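Local coordinates for protein endonuclease V (Streptomyces avermitilis, PDB 3GOC) that probably nicks DNA in a magnesium-dependent reaction at the second phosphodiester bond 3' to a deoxyinosine, a step in the repair of deaminated bases, at residues D31-P36 / R190-H195; G40-V45 / V61-A66; V70-T75 / L104-G109; L110-G115 / I139-N144; R172-Q177 / A198-L203. All blocks are in the same frame, centred on the assembly; numbering follows the deposited sequence.

Overall arrangement
Contacts 2 to 5 all reach the central mixed sheet of an RNase H-like fold. Contact 3 packs a loop on the outermost strand 70-79, about 8 Å between centres from contact 2, the hairpin of strands 41-49 and 55-64. Strand 41-49 in turn pairs with strand 110-114 of contact 4, whose Asp114 side chain lies about 3 Å from a bound magnesium ion. Contact 5 adds helix 193-202, whose Thr200 touches Val141 of contact 4. Contact 1 lies at the surface, touches contact 4 through Val191, and joins contact 5 by a salt bridge, Asp194 OD1 to Arg172 NH2 at 2.8 Å. The polyol ligand meets contact 2 at Ala66.

Contact 1 of 5, residues D31-P36 / R190-H195; sequences DEPGPP and RVDLDH
The imidazole of His195 has the carbonyl of Pro33 over one face, with Pro33 O 3.2 Å from His195 CG, while Pro35 O and Pro36 CA approach its edge near the ring plane. The other flat group is the guanidinium of Arg190, met at its edge by the carboxylate of Glu32. Here the grip is side-on: NE of Arg190 gives a nearly straight bond to Glu32 OE1 at 2.9 Å (170° at the hydrogen), and NH2 reaches the syn lone pair of Glu32 OE2 at 3.0 Å. The two planes are turned 46° apart, so the fork is twisted. Glu32 gets there by extending its chain alongside that of Arg190, CG being anti to the backbone N (chi1 -177°). A water bridges Glu32 OE2 and Arg190 O, and Arg190 NH1 is held by Gly135 O.

Along the backbone, Asp192 N donates to Pro33 O at 3.0 Å, coming from above the carbonyl plane. Asp192 is the N-cap of helix 193-202: its OD1 accepts from His195 N at 2.9 Å and from His195 ND1 at 2.8 Å. The bond at ND1 fixes the rotation of the imidazole beneath the Pro33 carbonyl, while the one from His195 N caps the helix. The carboxylate probably favours a hydrogen on ND1 and polarises the ring, and should also be welcome at the positive end of the helix dipole.

Contact 2 of 5, residues G40-V45 / V61-A66; sequences GRVTGV and VVLDAA. With YES (3-(2-hydroxyethyl)-2,2-bis(hydroxymethyl)pentane-1,5-diol), chain H.
Segments 40-45 and 61-66 run antiparallel as the two arms of a beta hairpin, their short strand axes 4.6 Å apart at closest approach and inclined at 151°. Val42 with Leu63 and Gly44 with Val61 are hydrogen-bonded pairs, Arg41 with Asp64 and Thr43 with Val62 non-hydrogen-bonded ones. Each hydrogen-bonded pair has two bonds; the shortest of the ladder runs from Leu63 N to Val42 O at 2.7 Å. Past the last strand pair, Ala65 N still reaches Gly40 O at 3.0 Å.

Side chains alternate between two faces. On that of Arg41, Thr43, Val62 and Asp64, the isopropyl group of Val62 lies between two neighbours: its CG1 is 3.6 Å from Arg41 CG, and its CG2 is 3.3 Å from Thr43 OG1. That hydroxyl has its polar partner elsewhere, in Pro108 O. A bend at chi2 (70°) brings Arg41 NE round to a water, which accepts from NE and donates to Asp64 OD2, bridging opposite charges that do not touch directly. Asp64 OD1 is engaged by Thr67. On the other face, Val42 CG1 packs against Leu63 CB at 3.9 Å and also faces Ala65. Beyond the hairpin, Ala66 O accepts from O7 of the bound polyol at 2.7 Å; the polyol is also hydrogen-bonded to Asp102 and Cys106 of the second subunit.

Strand 110-114 flanks this hairpin beside strand 41-49 and strand 70-79 flanks it beside strand 55-64, while helix 211-228 covers the face of Val42, Val61 and Leu63.

Contact 3 of 5, residues V70-T75 / L104-G109; sequences VVAEAT and LPCPPG
The methyl group of Ala72 is a small bump received by a shallow hollow between Pro105 and Cys106. Pro105 CG stands 3.9 Å from Ala72 CB, and Cys106 SG lies 4.0 Å from that same methyl carbon, so ring and sulfur form two adjacent walls over it. The thiol arrives there because SG sits between the backbone N and the carbonyl carbon (chi1 62°), which turns it in the direction of the strand. A second bump comes from the loop: Leu104 pushes its CD2 branch down on the strand between Ala72 and Ala74, two small residues that both point toward the loop. CD2 lies closer to Ala74, 3.7 Å from its CB, and equally 3.7 Å from the backbone carbon C of Glu73.

Strand 70-79 is the outermost strand at this end of the RNase H-like sheet, and the loop 104-109 leads from helix 94-102 into strand 110-114, crossing over the sheet on the way. A classic beta bulge, in which Val71 and Ala72 both face Val62 of the adjoining strand, interrupts the regular alternation at these two residues.

Leu104 also reaches Val62, spanning two strands, whereas Glu73 turns to the other face, where Leu219 of helix 211-228 packs on it.

Contact 4 of 5, residues L110-G115 / I139-N144; sequences LIVCDG and IGVAKN
A beta-alpha-beta unit, strand 110-114, helix 126-134 and strand 138-142, brings these parallel strands together in the middle of the RNase H-like sheet, and the first of them delivers Asp114 to the magnesium site. Their short axes pass 4.6 Å apart at 31°. The ladder zigzags: Ile139 N donates to Ile111 O, Cys113 N to Ile139 O at 2.9 Å and almost perfectly straight (178°), and Val141 N to Cys113 O. The final bond, Gly115 N to Val141 O, is weak; an inverse gamma turn is centred on Asp114.

On the face of Val112, Ile139 and Val141 the aliphatic branches interlock. Val112 and Ile139 lie side by side, with Val112 CG2 4.0 Å from Ile139 CG1, while the other branch of Val112, CG1, meets Val141 CG2 at 3.9 Å. Leu110 CD1 comes across Ile139 CG1 at about a right angle. Thr200 of helix 193-202 packs over Ile139 and Val141. Gly115 O lies 3.4 Å from Gly140 C, on the side where Gly140 has no side chain.

An anti torsion (chi1 177°) carries the carboxylate of Asp114 to the side of Lys143. Asp46 of strand 41-49 shares this metal site, and a second magnesium ion is shared by Asp46 and Asp217. Lys143 crosses nearby, its CE 3.9 Å from Asp114 OD1, though NZ does not touch the carboxylate. The link is a water instead: it donates to Asp114 OD2 at 2.7 Å and accepts from Lys143 N at 2.8 Å, which probably steadies the carboxylate beside the metal.

Contact 5 of 5, residues R172-Q177 / A198-L203; sequences RALRTQ and AHTLAL
Strand 168-174 and the chain that follows it lie against the last turn of helix 193-202, Thr176 and Leu201 making the nearest backbone approach at 5.9 Å between CA atoms. The contact is carried by four side chains. Leu174 points toward the helix with CG anti to the backbone N (chi1 179°), which puts its CD2 branch 3.7 Å from Thr200 CB, the two side chains running past one another head to tail. The same branch meets Leu201 CD2 at 4.0 Å, the leucines crossing at a slant. Leu201 CD2 continues to the backbone, 3.8 Å from Arg175 O, and so covers the strand where it runs out into loop. Farther along the chain, Thr176 and Thr200 touch through their methyl groups, CG2 to CG2 at 3.9 Å.

Both threonine hydroxyls face other partners: Thr176 OG1 bonds to Arg208 O and Thr200 OG1 to Ala196 O, one turn back in the helix. Thr200 also packs on Val185, Ile139 and Val141, seating the helix across two further strands, 138-142 and 183-189. With each hydroxyl satisfied elsewhere, the threonines present carbon to the contact, and the two segments are held together by dispersion and the exclusion of water instead of by polar bonds.

Contact 1 of 5, residues D31-P36 / R190-H195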
# COMPACT_ATOMS: atom_id res chain seq x y z
N ASP A 31 16.45 2.70 10.27
CA ASP A 31 15.46 2.37 11.29
C ASP A 31 14.27 3.32 11.41
O ASP A 31 13.51 3.24 12.37
CB ASP A 31 16.15 2.20 12.65
CG ASP A 31 16.90 0.89 12.75
OD1 ASP A 31 17.61 0.67 13.75
OD2 ASP A 31 16.78 0.06 11.81
N GLU A 32 14.12 4.21 10.43
CA GLU A 32 12.98 5.13 10.42
C GLU A 32 11.94 4.47 9.52
O GLU A 32 12.17 4.28 8.32
CB GLU A 32 13.35 6.50 9.84
CG GLU A 32 12.19 7.49 9.88
CD GLU A 32 12.57 8.91 9.48
OE1 GLU A 32 13.78 9.23 9.47
OE2 GLU A 32 11.65 9.70 9.19
N PRO A 33 10.78 4.09 10.08
CA PRO A 33 9.74 3.44 9.28
C PRO A 33 9.35 4.20 8.02
O PRO A 33 9.27 3.62 6.93
CB PRO A 33 8.59 3.31 10.27
CG PRO A 33 9.33 3.05 11.56
CD PRO A 33 10.41 4.11 11.50
N GLY A 34 9.12 5.50 8.16
CA GLY A 34 8.75 6.31 7.02
C GLY A 34 7.28 6.66 7.00
O GLY A 34 6.51 6.19 7.85
N PRO A 35 6.85 7.47 6.03
CA PRO A 35 5.44 7.88 5.93
C PRO A 35 4.55 6.74 5.45
O PRO A 35 5.00 5.81 4.78
CB PRO A 35 5.50 9.03 4.93
CG PRO A 35 6.58 8.57 3.99
CD PRO A 35 7.65 8.03 4.93
N PRO A 36 3.26 6.77 5.83
CA PRO A 36 2.35 5.71 5.40
C PRO A 36 1.90 5.93 3.96
O PRO A 36 1.99 7.03 3.43
CB PRO A 36 1.19 5.85 6.39
CG PRO A 36 1.15 7.32 6.62
CD PRO A 36 2.61 7.67 6.79
N ARG A 190 15.59 6.63 5.07
CA ARG A 190 14.48 6.99 5.94
C ARG A 190 13.15 6.25 5.72
O ARG A 190 12.08 6.81 5.98
CB ARG A 190 14.26 8.50 5.88
CG ARG A 190 15.46 9.32 6.36
CD ARG A 190 15.15 10.80 6.35
NE ARG A 190 13.99 11.10 7.20
CZ ARG A 190 13.17 12.13 7.02
NH1 ARG A 190 13.36 12.98 6.02
NH2 ARG A 190 12.13 12.29 7.82
N VAL A 191 13.21 5.01 5.24
CA VAL A 191 12.02 4.19 5.02
C VAL A 191 12.41 2.74 5.30
O VAL A 191 13.51 2.34 4.94
CB VAL A 191 11.52 4.28 3.55
CG1 VAL A 191 10.26 3.46 3.38
CG2 VAL A 191 11.28 5.72 3.15
N ASP A 192 11.55 1.95 5.95
CA ASP A 192 11.92 0.55 6.16
C ASP A 192 11.30 -0.32 5.07
O ASP A 192 10.50 0.16 4.26
CB ASP A 192 11.57 0.04 7.58
CG ASP A 192 10.09 0.03 7.91
OD1 ASP A 192 9.24 0.02 7.00
OD2 ASP A 192 9.77 0.00 9.12
N LEU A 193 11.71 -1.59 5.01
CA LEU A 193 11.22 -2.47 3.96
C LEU A 193 9.72 -2.67 3.95
O LEU A 193 9.12 -2.72 2.87
CB LEU A 193 11.93 -3.83 4.02
CG LEU A 193 13.21 -3.94 3.19
CD1 LEU A 193 13.76 -5.35 3.32
CD2 LEU A 193 12.92 -3.62 1.73
N ASP A 194 9.10 -2.79 5.12
CA ASP A 194 7.65 -2.97 5.17
C ASP A 194 6.96 -1.77 4.53
O ASP A 194 6.03 -1.94 3.74
CB ASP A 194 7.18 -3.14 6.62
CG ASP A 194 7.32 -4.56 7.11
OD1 ASP A 194 7.75 -5.43 6.33
OD2 ASP A 194 6.98 -4.82 8.29
N HIS A 195 7.42 -0.57 4.85
CA HIS A 195 6.82 0.63 4.28
C HIS A 195 7.14 0.77 2.80
O HIS A 195 6.31 1.24 2.02
CB HIS A 195 7.26 1.89 5.02
CG HIS A 195 6.54 2.12 6.31
ND1 HIS A 195 6.76 1.35 7.43
CD2 HIS A 195 5.58 3.01 6.65
CE1 HIS A 195 5.97 1.76 8.41
NE2 HIS A 195 5.24 2.77 7.96
O HOH W 1 10.70 9.14 6.64

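Contact 2 of 5, residues G40-V45 / V61-A66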
# COMPACT_ATOMS: atom_id res chain seq x y z
N GLY A 40 -0.46 12.32 1.71
CA GLY A 40 0.63 13.21 1.35
C GLY A 40 0.97 13.08 -0.13
O GLY A 40 0.11 12.76 -0.95
N ARG A 41 2.24 13.32 -0.46
CA ARG A 41 2.72 13.25 -1.83
C ARG A 41 3.74 12.13 -2.02
O ARG A 41 4.44 11.75 -1.08
CB ARG A 41 3.39 14.58 -2.25
CG ARG A 41 2.45 15.68 -2.76
CD ARG A 41 1.56 16.29 -1.69
NE ARG A 41 0.66 17.30 -2.27
CZ ARG A 41 0.98 18.58 -2.48
NH1 ARG A 41 2.19 19.03 -2.15
NH2 ARG A 41 0.10 19.40 -3.02
N VAL A 42 3.80 11.58 -3.23
CA VAL A 42 4.75 10.53 -3.55
C VAL A 42 5.25 10.90 -4.94
O VAL A 42 4.47 11.24 -5.83
CB VAL A 42 4.09 9.13 -3.51
CG1 VAL A 42 2.95 9.05 -4.50
CG2 VAL A 42 5.13 8.04 -3.77
N THR A 43 6.56 10.85 -5.12
CA THR A 43 7.18 11.29 -6.36
C THR A 43 8.05 10.27 -7.07
O THR A 43 8.87 9.60 -6.45
CB THR A 43 8.04 12.54 -6.06
OG1 THR A 43 7.19 13.57 -5.56
CG2 THR A 43 8.76 13.03 -7.31
N GLY A 44 7.87 10.17 -8.38
CA GLY A 44 8.69 9.26 -9.14
C GLY A 44 9.81 10.04 -9.82
O GLY A 44 9.62 11.18 -10.21
N VAL A 45 10.98 9.43 -9.92
CA VAL A 45 12.10 10.06 -10.60
C VAL A 45 12.67 9.03 -11.56
O VAL A 45 12.72 7.84 -11.26
CB VAL A 45 13.22 10.50 -9.62
CG1 VAL A 45 12.79 11.74 -8.86
CG2 VAL A 45 13.55 9.37 -8.66
N VAL A 61 7.97 13.45 -11.10
CA VAL A 61 6.52 13.58 -11.19
C VAL A 61 5.93 13.33 -9.82
O VAL A 61 6.08 12.25 -9.25
CB VAL A 61 5.92 12.57 -12.19
CG1 VAL A 61 4.41 12.75 -12.24
CG2 VAL A 61 6.52 12.80 -13.57
N VAL A 62 5.26 14.35 -9.28
CA VAL A 62 4.65 14.29 -7.96
C VAL A 62 3.19 13.87 -8.05
O VAL A 62 2.41 14.46 -8.81
CB VAL A 62 4.71 15.66 -7.26
CG1 VAL A 62 4.22 15.53 -5.84
CG2 VAL A 62 6.13 16.20 -7.30
N LEU A 63 2.82 12.86 -7.28
CA LEU A 63 1.44 12.37 -7.27
C LEU A 63 0.80 12.59 -5.91
O LEU A 63 1.47 12.68 -4.88
CB LEU A 63 1.39 10.87 -7.55
CG LEU A 63 2.11 10.30 -8.77
CD1 LEU A 63 1.92 8.79 -8.79
CD2 LEU A 63 1.56 10.93 -10.03
N ASP A 64 -0.52 12.70 -5.91
CA ASP A 64 -1.27 12.80 -4.67
C ASP A 64 -1.34 11.31 -4.32
O ASP A 64 -1.89 10.52 -5.08
CB ASP A 64 -2.68 13.35 -4.92
CG ASP A 64 -3.55 13.30 -3.68
OD1 ASP A 64 -4.44 12.44 -3.62
OD2 ASP A 64 -3.32 14.11 -2.76
N ALA A 65 -0.76 10.93 -3.19
CA ALA A 65 -0.71 9.53 -2.80
C ALA A 65 -2.07 8.86 -2.65
O ALA A 65 -2.23 7.68 -2.97
CB ALA A 65 0.09 9.38 -1.51
N ALA A 66 -3.06 9.61 -2.17
CA ALA A 66 -4.38 9.04 -1.96
C ALA A 66 -5.12 8.69 -3.25
O ALA A 66 -5.76 7.64 -3.34
CB ALA A 66 -5.22 10.01 -1.14
O1 YES H . -7.50 3.72 -1.96
C1 YES H . -6.97 2.75 -2.80
C2 YES H . -7.72 2.17 -3.89
C3 YES H . -8.92 1.43 -3.25
O3 YES H . -8.57 0.30 -2.35
C4 YES H . -6.78 1.31 -4.76
O4 YES H . -7.53 0.66 -5.96
C5 YES H . -8.17 3.43 -4.79
C6 YES H . -7.02 4.24 -5.53
C7 YES H . -7.29 5.70 -5.65
O7 YES H . -7.81 6.26 -4.44
C8 YES H . -9.27 3.14 -5.88
C9 YES H . -10.46 3.93 -5.54
O9 YES H . -11.01 3.95 -4.25
O HOH W 2 -2.61 12.15 -0.68
O HOH W 3 -1.68 16.32 -3.23

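Contact 3 of 5, residues V70-T75 / L104-G109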
# COMPACT_ATOMS: atom_id res chain seq x y z
N VAL A 70 -1.72 13.21 -10.74
CA VAL A 70 -0.51 14.00 -10.87
C VAL A 70 -0.81 15.40 -10.35
O VAL A 70 -1.81 16.01 -10.72
CB VAL A 70 -0.05 14.09 -12.34
CG1 VAL A 70 1.15 15.02 -12.46
CG2 VAL A 70 0.29 12.71 -12.86
N VAL A 71 0.05 15.91 -9.47
CA VAL A 71 -0.14 17.25 -8.94
C VAL A 71 0.97 18.21 -9.35
O VAL A 71 0.80 19.43 -9.25
CB VAL A 71 -0.26 17.24 -7.40
CG1 VAL A 71 -1.49 16.44 -6.99
CG2 VAL A 71 0.99 16.65 -6.77
N ALA A 72 2.10 17.68 -9.82
CA ALA A 72 3.21 18.52 -10.25
C ALA A 72 4.25 17.70 -10.99
O ALA A 72 4.35 16.49 -10.79
CB ALA A 72 3.85 19.18 -9.03
N GLU A 73 5.02 18.36 -11.85
CA GLU A 73 6.07 17.67 -12.60
C GLU A 73 7.13 18.66 -13.03
O GLU A 73 6.87 19.85 -13.15
CB GLU A 73 5.48 16.96 -13.82
CG GLU A 73 4.80 17.87 -14.81
CD GLU A 73 4.19 17.11 -15.97
OE1 GLU A 73 3.43 16.14 -15.72
OE2 GLU A 73 4.46 17.48 -17.14
N ALA A 74 8.34 18.16 -13.26
CA ALA A 74 9.44 19.01 -13.69
C ALA A 74 10.53 18.15 -14.33
O ALA A 74 10.64 16.97 -14.02
CB ALA A 74 10.02 19.77 -12.49
N THR A 75 11.30 18.75 -15.23
CA THR A 75 12.39 18.04 -15.87
C THR A 75 13.62 18.93 -15.88
O THR A 75 13.53 20.14 -15.64
CB THR A 75 12.06 17.65 -17.33
OG1 THR A 75 11.78 18.83 -18.09
CG2 THR A 75 10.88 16.70 -17.39
N LEU A 104 10.63 21.52 -8.95
CA LEU A 104 9.25 21.27 -8.55
C LEU A 104 8.72 22.42 -7.71
O LEU A 104 9.47 23.08 -6.99
CB LEU A 104 9.15 19.98 -7.75
CG LEU A 104 9.38 18.66 -8.49
CD1 LEU A 104 9.48 17.53 -7.47
CD2 LEU A 104 8.25 18.41 -9.48
N PRO A 105 7.41 22.66 -7.78
CA PRO A 105 6.78 23.74 -7.01
C PRO A 105 6.38 23.29 -5.61
O PRO A 105 5.86 24.08 -4.82
CB PRO A 105 5.57 24.10 -7.86
CG PRO A 105 5.16 22.76 -8.39
CD PRO A 105 6.48 22.12 -8.78
N CYS A 106 6.61 22.02 -5.29
CA CYS A 106 6.26 21.50 -3.98
C CYS A 106 7.25 20.41 -3.56
O CYS A 106 8.03 19.90 -4.38
CB CYS A 106 4.85 20.90 -4.03
SG CYS A 106 4.70 19.48 -5.18
N PRO A 107 7.24 20.04 -2.27
CA PRO A 107 8.15 19.00 -1.79
C PRO A 107 7.71 17.68 -2.41
O PRO A 107 6.53 17.48 -2.70
CB PRO A 107 7.93 19.03 -0.28
CG PRO A 107 7.59 20.47 -0.02
CD PRO A 107 6.63 20.77 -1.14
N PRO A 108 8.65 16.74 -2.61
CA PRO A 108 8.28 15.46 -3.22
C PRO A 108 7.63 14.43 -2.30
O PRO A 108 6.97 13.51 -2.78
CB PRO A 108 9.61 14.96 -3.77
CG PRO A 108 10.59 15.45 -2.75
CD PRO A 108 10.11 16.86 -2.44
N GLY A 109 7.79 14.61 -1.00
CA GLY A 109 7.23 13.65 -0.06
C GLY A 109 8.17 12.45 -0.04
O GLY A 109 9.31 12.57 0.41

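Contact 4 of 5, residues L110-G115 / I139-N144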
# COMPACT_ATOMS: atom_id res chain seq x y z
N LEU A 110 7.70 11.31 -0.53
CA LEU A 110 8.52 10.10 -0.60
C LEU A 110 8.95 9.95 -2.06
O LEU A 110 8.12 9.98 -2.96
CB LEU A 110 7.69 8.89 -0.17
CG LEU A 110 8.31 7.49 -0.20
CD1 LEU A 110 8.30 6.95 -1.61
CD2 LEU A 110 9.71 7.52 0.36
N ILE A 111 10.26 9.79 -2.29
CA ILE A 111 10.76 9.64 -3.66
C ILE A 111 10.94 8.17 -4.02
O ILE A 111 11.57 7.42 -3.28
CB ILE A 111 12.12 10.36 -3.86
CG1 ILE A 111 11.98 11.86 -3.59
CG2 ILE A 111 12.61 10.13 -5.29
CD1 ILE A 111 11.86 12.21 -2.13
N VAL A 112 10.36 7.77 -5.14
CA VAL A 112 10.45 6.40 -5.62
C VAL A 112 11.32 6.40 -6.88
O VAL A 112 10.93 6.95 -7.91
CB VAL A 112 9.05 5.83 -5.95
CG1 VAL A 112 9.17 4.37 -6.39
CG2 VAL A 112 8.14 5.94 -4.72
N CYS A 113 12.50 5.79 -6.79
CA CYS A 113 13.41 5.72 -7.92
C CYS A 113 13.23 4.44 -8.71
O CYS A 113 12.93 3.39 -8.15
CB CYS A 113 14.86 5.78 -7.44
SG CYS A 113 15.30 7.28 -6.55
N ASP A 114 13.40 4.54 -10.03
CA ASP A 114 13.31 3.36 -10.89
C ASP A 114 14.74 2.82 -10.83
O ASP A 114 15.58 3.15 -11.68
CB ASP A 114 12.97 3.76 -12.32
CG ASP A 114 12.95 2.57 -13.27
OD1 ASP A 114 13.10 2.77 -14.50
OD2 ASP A 114 12.79 1.43 -12.79
N GLY A 115 15.00 2.01 -9.83
CA GLY A 115 16.34 1.48 -9.64
C GLY A 115 16.50 0.88 -8.26
O GLY A 115 15.56 0.30 -7.72
N ILE A 139 13.00 5.33 -1.80
CA ILE A 139 13.03 3.88 -1.98
C ILE A 139 13.32 3.63 -3.44
O ILE A 139 13.22 4.54 -4.28
CB ILE A 139 11.68 3.18 -1.64
CG1 ILE A 139 10.59 3.60 -2.62
CG2 ILE A 139 11.29 3.46 -0.20
CD1 ILE A 139 9.31 2.79 -2.47
N GLY A 140 13.68 2.40 -3.74
CA GLY A 140 13.93 2.03 -5.12
C GLY A 140 13.02 0.87 -5.48
O GLY A 140 12.74 0.00 -4.66
N VAL A 141 12.53 0.88 -6.71
CA VAL A 141 11.71 -0.21 -7.22
C VAL A 141 12.29 -0.48 -8.60
O VAL A 141 12.32 0.41 -9.45
CB VAL A 141 10.22 0.16 -7.36
CG1 VAL A 141 9.46 -1.05 -7.93
CG2 VAL A 141 9.63 0.54 -6.00
N ALA A 142 12.78 -1.69 -8.80
CA ALA A 142 13.42 -2.07 -10.06
C ALA A 142 12.68 -3.18 -10.79
O ALA A 142 12.03 -4.02 -10.17
CB ALA A 142 14.85 -2.49 -9.80
N LYS A 143 12.79 -3.17 -12.12
CA LYS A 143 12.13 -4.15 -12.99
C LYS A 143 12.83 -5.50 -13.06
O LYS A 143 12.20 -6.50 -13.38
CB LYS A 143 12.00 -3.59 -14.41
CG LYS A 143 11.33 -2.24 -14.52
CD LYS A 143 11.53 -1.65 -15.91
CE LYS A 143 11.07 -0.21 -16.00
NZ LYS A 143 9.61 -0.08 -15.83
N ASN A 144 14.13 -5.52 -12.80
CA ASN A 144 14.89 -6.77 -12.84
C ASN A 144 15.71 -6.89 -11.56
O ASN A 144 15.96 -5.89 -10.89
CB ASN A 144 15.80 -6.83 -14.08
CG ASN A 144 16.95 -5.86 -14.02
OD1 ASN A 144 17.82 -5.95 -13.15
ND2 ASN A 144 16.99 -4.93 -14.96
O HOH W 4 14.12 -0.92 -13.23

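Contact 5 of 5, residues R172-Q177 / A198-L203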
# COMPACT_ATOMS: atom_id res chain seq x y z
N ARG A 172 13.48 -6.80 -1.29
CA ARG A 172 12.50 -7.87 -1.43
C ARG A 172 11.93 -7.97 -2.83
O ARG A 172 11.75 -6.95 -3.51
CB ARG A 172 11.32 -7.66 -0.47
CG ARG A 172 11.65 -7.88 0.99
CD ARG A 172 10.47 -7.50 1.86
NE ARG A 172 10.83 -7.53 3.27
CZ ARG A 172 10.08 -6.99 4.23
NH1 ARG A 172 10.49 -7.06 5.49
NH2 ARG A 172 8.95 -6.37 3.93
N ALA A 173 11.65 -9.19 -3.27
CA ALA A 173 11.01 -9.39 -4.55
C ALA A 173 9.55 -9.26 -4.11
O ALA A 173 9.11 -9.94 -3.18
CB ALA A 173 11.29 -10.78 -5.09
N LEU A 174 8.80 -8.36 -4.75
CA LEU A 174 7.42 -8.12 -4.38
C LEU A 174 6.44 -8.37 -5.51
O LEU A 174 6.61 -7.83 -6.61
CB LEU A 174 7.27 -6.66 -3.91
CG LEU A 174 5.88 -6.20 -3.49
CD1 LEU A 174 5.49 -6.90 -2.19
CD2 LEU A 174 5.88 -4.69 -3.29
N ARG A 175 5.43 -9.18 -5.24
CA ARG A 175 4.41 -9.49 -6.23
C ARG A 175 3.43 -8.32 -6.27
O ARG A 175 2.61 -8.17 -5.36
CB ARG A 175 3.67 -10.78 -5.84
CG ARG A 175 2.73 -11.31 -6.92
CD ARG A 175 3.50 -12.07 -8.00
NE ARG A 175 4.08 -13.31 -7.48
CZ ARG A 175 4.84 -14.14 -8.20
NH1 ARG A 175 5.13 -13.86 -9.46
NH2 ARG A 175 5.33 -15.24 -7.65
N THR A 176 3.52 -7.47 -7.29
CA THR A 176 2.62 -6.33 -7.41
C THR A 176 1.37 -6.70 -8.19
O THR A 176 0.33 -6.05 -8.05
CB THR A 176 3.33 -5.12 -8.07
OG1 THR A 176 3.99 -5.55 -9.27
CG2 THR A 176 4.35 -4.51 -7.12
N GLN A 177 1.47 -7.74 -9.01
CA GLN A 177 0.31 -8.21 -9.77
C GLN A 177 0.24 -9.73 -9.69
O GLN A 177 1.25 -10.43 -9.86
CB GLN A 177 0.39 -7.75 -11.23
CG GLN A 177 0.04 -6.28 -11.44
CD GLN A 177 -1.36 -5.93 -10.95
OE1 GLN A 177 -2.32 -6.68 -11.20
NE2 GLN A 177 -1.49 -4.80 -10.27
N ALA A 198 4.73 -1.41 1.14
CA ALA A 198 3.39 -0.83 1.23
C ALA A 198 3.22 0.26 0.19
O ALA A 198 2.18 0.34 -0.47
CB ALA A 198 3.15 -0.28 2.63
N HIS A 199 4.22 1.12 0.03
CA HIS A 199 4.12 2.19 -0.96
C HIS A 199 4.10 1.61 -2.37
O HIS A 199 3.34 2.07 -3.23
CB HIS A 199 5.29 3.17 -0.80
CG HIS A 199 5.05 4.21 0.24
ND1 HIS A 199 4.26 5.32 0.01
CD2 HIS A 199 5.44 4.28 1.54
CE1 HIS A 199 4.18 6.03 1.13
NE2 HIS A 199 4.88 5.42 2.06
N THR A 200 4.93 0.61 -2.61
CA THR A 200 4.99 0.00 -3.93
C THR A 200 3.64 -0.63 -4.29
O THR A 200 3.16 -0.48 -5.42
CB THR A 200 6.13 -1.04 -4.00
OG1 THR A 200 7.37 -0.40 -3.66
CG2 THR A 200 6.26 -1.62 -5.40
N LEU A 201 3.02 -1.32 -3.34
CA LEU A 201 1.71 -1.93 -3.60
C LEU A 201 0.67 -0.84 -3.86
O LEU A 201 -0.16 -0.96 -4.76
CB LEU A 201 1.25 -2.80 -2.43
CG LEU A 201 2.03 -4.10 -2.19
CD1 LEU A 201 1.46 -4.80 -0.95
CD2 LEU A 201 1.92 -5.01 -3.41
N ALA A 202 0.71 0.23 -3.06
CA ALA A 202 -0.25 1.31 -3.22
C ALA A 202 -0.09 2.01 -4.57
O ALA A 202 -1.03 2.66 -5.05
CB ALA A 202 -0.10 2.31 -2.08
N LEU A 203 1.08 1.88 -5.19
CA LEU A 203 1.35 2.51 -6.49
C LEU A 203 1.11 1.56 -7.65
O LEU A 203 1.26 1.94 -8.81
CB LEU A 203 2.80 3.01 -6.54
CG LEU A 203 3.12 4.19 -5.63
CD1 LEU A 203 4.63 4.42 -5.58
CD2 LEU A 203 2.42 5.43 -6.18